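Local coordinates for protein phosphatidylserine synthase (PDB 3HSI) that is a bacterial phosphatidylserine synthase of the phospholipase D superfamily, carrying two PLD-type sequence regions in a single chain, at residues V85-D90 against N125-V130; D372-L377 against L396-Q401. All coordinates share one frame; numbering follows the deposited sequence.

Interaction 1: V85-D90 against N125-V130; sequences VKVLID and NMFFGV
F127 lies alongside V87, both side chains leaving the sheet on the same face. CG1 of V87 comes within 3.6 Å of CE1 of the F127 ring at an oblique angle. I89 reaches the same ring differently: its CG1 is wedged between backbone N and carbonyl carbon (chi1 55°), which brings CD1 in at the ring edge, near the plane, 3.7 Å from F127 CD1. On the reverse face, L88 and V130 cross obliquely, with L88 CD2 3.8 Å from V130 CG2. Farther along this face, K86 brings its CD at a slant to F128, 4.0 Å from ring atom CE2, before its amine turns off to D84 in a salt bridge.

Four backbone hydrogen bonds hold the strands in parallel register. V87 N donates to M126 O (2.7 Å) and V87 O accepts from F128 N (2.8 Å); I89 N and O then pair with F128 O and V130 N. At the end where this pairing begins, a water donates to both V85 O and N125 O, bridging the two segments where they diverge.

The F127 ring also stacks on Y111 and meets W60 edge-to-face, while L88 rests on helix 181-195, so helical elements pack on both faces. The D90 carboxylate accepts from the backbone N of R93 and of L141. With helix 107-118 in the connection and supplying Y111, the two neighbouring parallel strands form a beta-alpha-beta crossover, a unit consistent with the layered alpha/beta fold of the phospholipase D superfamily.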
loop_
_atom_site.group_PDB
_atom_site.type_symbol
_atom_site.label_atom_id
_atom_site.label_comp_id
_atom_site.label_asym_id
_atom_site.label_seq_id
_atom_site.Cartn_x
_atom_site.Cartn_y
_atom_site.Cartn_z
ATOM N N VAL C 85 -26.864 -1.046 -22.164
ATOM C CA VAL C 85 -25.639 -0.203 -22.111
ATOM C C VAL C 85 -25.109 -0.095 -20.676
ATOM O O VAL C 85 -25.830 0.365 -19.794
ATOM C CB VAL C 85 -25.849 1.251 -22.665
ATOM C CG1 VAL C 85 -24.511 2.022 -22.703
ATOM C CG2 VAL C 85 -26.438 1.240 -24.018
ATOM N N LYS C 86 -23.850 -0.481 -20.455
ATOM C CA LYS C 86 -23.218 -0.356 -19.133
ATOM C C LYS C 86 -21.837 0.204 -19.314
ATOM O O LYS C 86 -21.075 -0.308 -20.122
ATOM C CB LYS C 86 -23.155 -1.705 -18.392
ATOM C CG LYS C 86 -24.537 -2.342 -18.242
ATOM C CD LYS C 86 -24.851 -2.787 -16.832
ATOM C CE LYS C 86 -26.313 -3.202 -16.707
ATOM N NZ LYS C 86 -26.593 -4.430 -17.518
ATOM N N VAL C 87 -21.548 1.298 -18.623
ATOM C CA VAL C 87 -20.225 1.925 -18.689
ATOM C C VAL C 87 -19.667 1.905 -17.277
ATOM O O VAL C 87 -20.242 2.518 -16.354
ATOM C CB VAL C 87 -20.283 3.389 -19.273
ATOM C CG1 VAL C 87 -18.906 4.034 -19.308
ATOM C CG2 VAL C 87 -20.924 3.374 -20.711
ATOM N N LEU C 88 -18.563 1.182 -17.095
ATOM C CA LEU C 88 -17.908 1.130 -15.767
ATOM C C LEU C 88 -16.620 1.962 -15.785
ATOM O O LEU C 88 -15.758 1.745 -16.628
ATOM C CB LEU C 88 -17.625 -0.320 -15.333
ATOM C CG LEU C 88 -18.776 -1.220 -14.864
ATOM C CD1 LEU C 88 -19.831 -1.426 -15.973
ATOM C CD2 LEU C 88 -18.280 -2.587 -14.341
ATOM N N ILE C 89 -16.520 2.937 -14.888
ATOM C CA ILE C 89 -15.303 3.736 -14.773
ATOM C C ILE C 89 -14.891 3.746 -13.319
ATOM O O ILE C 89 -15.668 3.362 -12.441
ATOM C CB ILE C 89 -15.443 5.218 -15.336
ATOM C CG1 ILE C 89 -16.626 6.008 -14.704
ATOM C CG2 ILE C 89 -15.438 5.226 -16.860
ATOM C CD1 ILE C 89 -18.003 5.869 -15.399
ATOM N N ASP C 90 -13.675 4.183 -13.057
ATOM C CA ASP C 90 -13.188 4.202 -11.696
ATOM C C ASP C 90 -14.062 5.185 -10.891
ATOM O O ASP C 90 -14.353 6.295 -11.347
ATOM C CB ASP C 90 -11.714 4.593 -11.658
ATOM C CG ASP C 90 -11.152 4.514 -10.270
ATOM O OD1 ASP C 90 -10.728 3.395 -9.891
ATOM O OD2 ASP C 90 -11.181 5.555 -9.543
ATOM N N ASN C 125 -29.980 3.691 -15.652
ATOM C CA ASN C 125 -28.607 4.018 -15.270
ATOM C C ASN C 125 -27.675 3.385 -16.291
ATOM O O ASN C 125 -27.868 2.224 -16.656
ATOM C CB ASN C 125 -28.289 3.421 -13.895
ATOM C CG ASN C 125 -29.154 3.995 -12.780
ATOM O OD1 ASN C 125 -29.351 5.197 -12.690
ATOM N ND2 ASN C 125 -29.621 3.134 -11.898
HETATM N N MSE C 126 -26.686 4.151 -16.751
HETATM C CA MSE C 126 -25.700 3.676 -17.726
HETATM C C MSE C 126 -24.251 3.799 -17.238
HETATM O O MSE C 126 -23.390 3.023 -17.662
HETATM C CB MSE C 126 -25.874 4.405 -19.061
HETATM C CG MSE C 126 -27.240 4.166 -19.674
HETATM SE SE MSE C 126 -27.399 4.694 -21.527
HETATM C CE MSE C 126 -28.811 3.469 -21.947
ATOM N N PHE C 127 -23.995 4.759 -16.354
ATOM C CA PHE C 127 -22.662 4.999 -15.813
ATOM C C PHE C 127 -22.531 4.509 -14.392
ATOM O O PHE C 127 -23.253 4.954 -13.492
ATOM C CB PHE C 127 -22.312 6.491 -15.849
ATOM C CG PHE C 127 -21.969 6.985 -17.208
ATOM C CD1 PHE C 127 -20.680 6.870 -17.687
ATOM C CD2 PHE C 127 -22.944 7.548 -18.015
ATOM C CE1 PHE C 127 -20.359 7.307 -18.953
ATOM C CE2 PHE C 127 -22.632 7.997 -19.274
ATOM C CZ PHE C 127 -21.336 7.861 -19.754
ATOM N N PHE C 128 -21.581 3.602 -14.197
ATOM C CA PHE C 128 -21.344 2.997 -12.908
ATOM C C PHE C 128 -19.909 3.204 -12.450
ATOM O O PHE C 128 -18.984 3.020 -13.224
ATOM C CB PHE C 128 -21.684 1.506 -12.974
ATOM C CG PHE C 128 -23.103 1.228 -13.409
ATOM C CD1 PHE C 128 -24.126 1.119 -12.471
ATOM C CD2 PHE C 128 -23.422 1.113 -14.779
ATOM C CE1 PHE C 128 -25.430 0.875 -12.887
ATOM C CE2 PHE C 128 -24.738 0.874 -15.186
ATOM C CZ PHE C 128 -25.723 0.738 -14.241
ATOM N N GLY C 129 -19.739 3.567 -11.182
ATOM C CA GLY C 129 -18.417 3.800 -10.592
ATOM C C GLY C 129 -17.939 2.586 -9.801
ATOM O O GLY C 129 -18.640 2.096 -8.910
ATOM N N VAL C 130 -16.766 2.076 -10.171
ATOM C CA VAL C 130 -16.218 0.880 -9.526
ATOM C C VAL C 130 -15.073 1.310 -8.604
ATOM O O VAL C 130 -14.085 1.838 -9.071
ATOM C CB VAL C 130 -15.660 -0.101 -10.583
ATOM C CG1 VAL C 130 -14.984 -1.287 -9.923
ATOM C CG2 VAL C 130 -16.740 -0.526 -11.574
HETATM O O HOH W 1 -28.455 1.128 -19.402
#

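Interaction 2: D372-L377 against L396-Q401; sequences DRYILL and LIYDPQ
Y374 and Y398 set their rings nearly parallel but slid apart, planes at 26° and centroids 5.2 Å apart, so that the touch is between Y374 CE1 and Y398 CD1 at 3.5 Å. Different first torsions bring the rings together: Y374 holds CG beside its backbone N (chi1 -60°), whereas Y398 swings CG to the far side from N (chi1 -178°). P400 CD sits 3.6 Å above the Y398 ring, over its centre. R373 brings CG to 3.7 Å from Y398 CE1, then bends at chi3 and carries its guanidinium to a salt bridge with D371.

The backbones are antiparallel, with I375 and I397 as a hydrogen-bonded pair flanked by two non-hydrogen-bonded pairs, and R373 and Y374 form a classic beta bulge against strand 367-370. D399 N extends the pairing past strand 396-398, donating to R373 O at 2.9 Å.

L396 CD1 packs beside the Y374 ring, 4.0 Å from Y374 CD1, and helix 258-268 covers this face through L266. On the reverse face I397 CD1 meets L377 CD1 at 3.7 Å, and I375 runs alongside D399, whose OD2 accepts from L404 N.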
loop_
_atom_site.group_PDB
_atom_site.type_symbol
_atom_site.label_atom_id
_atom_site.label_comp_id
_atom_site.label_asym_id
_atom_site.label_seq_id
_atom_site.Cartn_x
_atom_site.Cartn_y
_atom_site.Cartn_z
ATOM N N ASP C 372 7.944 -14.984 -31.599
ATOM C CA ASP C 372 6.851 -14.823 -32.571
ATOM C C ASP C 372 5.616 -15.616 -32.139
ATOM O O ASP C 372 4.754 -15.956 -32.961
ATOM C CB ASP C 372 7.309 -15.255 -33.975
ATOM C CG ASP C 372 8.078 -16.582 -33.951
ATOM O OD1 ASP C 372 8.257 -17.174 -32.832
ATOM O OD2 ASP C 372 8.523 -17.040 -35.041
ATOM N N ARG C 373 5.521 -15.860 -30.838
ATOM C CA ARG C 373 4.667 -16.897 -30.275
ATOM C C ARG C 373 3.544 -16.336 -29.369
ATOM O O ARG C 373 2.396 -16.800 -29.428
ATOM C CB ARG C 373 5.596 -17.838 -29.497
ATOM C CG ARG C 373 5.020 -19.111 -28.910
ATOM C CD ARG C 373 6.178 -20.105 -28.501
ATOM N NE ARG C 373 6.791 -19.776 -27.197
ATOM C CZ ARG C 373 7.865 -18.983 -27.025
ATOM N NH1 ARG C 373 8.470 -18.427 -28.070
ATOM N NH2 ARG C 373 8.353 -18.741 -25.811
ATOM N N TYR C 374 3.872 -15.329 -28.552
ATOM C CA TYR C 374 2.885 -14.647 -27.696
ATOM C C TYR C 374 2.868 -13.148 -27.881
ATOM O O TYR C 374 3.928 -12.520 -28.028
ATOM C CB TYR C 374 3.200 -14.883 -26.235
ATOM C CG TYR C 374 3.198 -16.329 -25.812
ATOM C CD1 TYR C 374 1.996 -16.979 -25.513
ATOM C CD2 TYR C 374 4.385 -17.029 -25.697
ATOM C CE1 TYR C 374 1.967 -18.288 -25.105
ATOM C CE2 TYR C 374 4.382 -18.360 -25.303
ATOM C CZ TYR C 374 3.164 -18.975 -25.000
ATOM O OH TYR C 374 3.142 -20.269 -24.594
ATOM N N ILE C 375 1.661 -12.587 -27.798
ATOM C CA ILE C 375 1.373 -11.157 -27.933
ATOM C C ILE C 375 0.343 -10.859 -26.837
ATOM O O ILE C 375 -0.811 -11.274 -26.919
ATOM C CB ILE C 375 0.730 -10.815 -29.349
ATOM C CG1 ILE C 375 1.654 -11.232 -30.490
ATOM C CG2 ILE C 375 0.452 -9.323 -29.516
ATOM C CD1 ILE C 375 1.179 -12.454 -31.254
ATOM N N LEU C 376 0.770 -10.133 -25.814
ATOM C CA LEU C 376 -0.101 -9.746 -24.730
ATOM C C LEU C 376 -0.638 -8.339 -24.928
ATOM O O LEU C 376 0.137 -7.354 -24.969
ATOM C CB LEU C 376 0.661 -9.787 -23.406
ATOM C CG LEU C 376 -0.149 -9.378 -22.177
ATOM C CD1 LEU C 376 -1.345 -10.313 -22.013
ATOM C CD2 LEU C 376 0.721 -9.369 -20.885
ATOM N N LEU C 377 -1.956 -8.255 -25.028
ATOM C CA LEU C 377 -2.640 -6.984 -25.061
ATOM C C LEU C 377 -3.091 -6.729 -23.645
ATOM O O LEU C 377 -3.823 -7.540 -23.054
ATOM C CB LEU C 377 -3.861 -7.035 -25.983
ATOM C CG LEU C 377 -3.684 -7.780 -27.305
ATOM C CD1 LEU C 377 -5.039 -7.914 -28.059
ATOM C CD2 LEU C 377 -2.620 -7.158 -28.188
ATOM N N LEU C 396 -4.208 -12.542 -23.796
ATOM C CA LEU C 396 -3.020 -13.227 -24.267
ATOM C C LEU C 396 -3.317 -13.930 -25.570
ATOM O O LEU C 396 -4.073 -14.901 -25.610
ATOM C CB LEU C 396 -2.443 -14.216 -23.237
ATOM C CG LEU C 396 -1.148 -14.924 -23.692
ATOM C CD1 LEU C 396 0.025 -13.923 -23.904
ATOM C CD2 LEU C 396 -0.712 -16.038 -22.720
ATOM N N ILE C 397 -2.704 -13.430 -26.637
ATOM C CA ILE C 397 -2.773 -14.094 -27.928
ATOM C C ILE C 397 -1.611 -15.106 -28.093
ATOM O O ILE C 397 -0.449 -14.781 -27.900
ATOM C CB ILE C 397 -2.751 -13.070 -29.084
ATOM C CG1 ILE C 397 -3.976 -12.152 -28.981
ATOM C CG2 ILE C 397 -2.713 -13.782 -30.392
ATOM C CD1 ILE C 397 -3.913 -10.939 -29.852
ATOM N N TYR C 398 -1.973 -16.337 -28.416
ATOM C CA TYR C 398 -1.035 -17.396 -28.744
ATOM C C TYR C 398 -1.098 -17.654 -30.254
ATOM O O TYR C 398 -2.160 -17.994 -30.794
ATOM C CB TYR C 398 -1.427 -18.650 -27.980
ATOM C CG TYR C 398 -0.506 -19.840 -28.175
ATOM C CD1 TYR C 398 0.889 -19.693 -28.124
ATOM C CD2 TYR C 398 -1.036 -21.124 -28.338
ATOM C CE1 TYR C 398 1.738 -20.801 -28.289
ATOM C CE2 TYR C 398 -0.206 -22.237 -28.503
ATOM C CZ TYR C 398 1.173 -22.061 -28.482
ATOM O OH TYR C 398 1.981 -23.141 -28.623
ATOM N N ASP C 399 0.055 -17.520 -30.901
ATOM C CA ASP C 399 0.173 -17.606 -32.348
ATOM C C ASP C 399 1.255 -18.609 -32.748
ATOM O O ASP C 399 2.281 -18.209 -33.292
ATOM C CB ASP C 399 0.489 -16.216 -32.920
ATOM C CG ASP C 399 0.428 -16.173 -34.431
ATOM O OD1 ASP C 399 -0.222 -17.076 -35.041
ATOM O OD2 ASP C 399 1.054 -15.236 -35.003
ATOM N N PRO C 400 1.021 -19.921 -32.485
ATOM C CA PRO C 400 2.052 -20.968 -32.695
ATOM C C PRO C 400 2.516 -21.134 -34.146
ATOM O O PRO C 400 3.659 -21.498 -34.363
ATOM C CB PRO C 400 1.368 -22.256 -32.209
ATOM C CG PRO C 400 -0.109 -21.957 -32.190
ATOM C CD PRO C 400 -0.226 -20.476 -31.916
ATOM N N GLN C 401 1.649 -20.864 -35.125
ATOM C CA GLN C 401 2.028 -21.034 -36.526
ATOM C C GLN C 401 2.248 -19.694 -37.221
ATOM O O GLN C 401 2.185 -19.622 -38.441
ATOM C CB GLN C 401 0.967 -21.850 -37.275
ATOM C CG GLN C 401 0.760 -23.240 -36.680
ATOM C CD GLN C 401 0.019 -24.171 -37.603
ATOM O OE1 GLN C 401 0.137 -24.084 -38.833
ATOM N NE2 GLN C 401 -0.734 -25.091 -37.025
HETATM O O HOH W 2 3.269 -14.191 -34.476
#

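In the fold
From the N terminus, interaction 1 comes first: strand 84-90 runs out through a 36-residue connection containing helix 107-118 and returns at 127-130 within the same mixed sheet. Interaction 2 opens much later, closing a 12-residue connection between strands 374-378 and 391-398 of the other mixed sheet. The contacts are therefore in series, neither enclosing nor crossing the other, and their nearest atoms remain about 16 Å apart. The two sheets are nevertheless tied: strand 141-142, whose L141 bonds to D90 of interaction 1, pairs with strand 391-398 of interaction 2, and I375 and L377 touch strand 171-179, which belongs to the sheet of interaction 1.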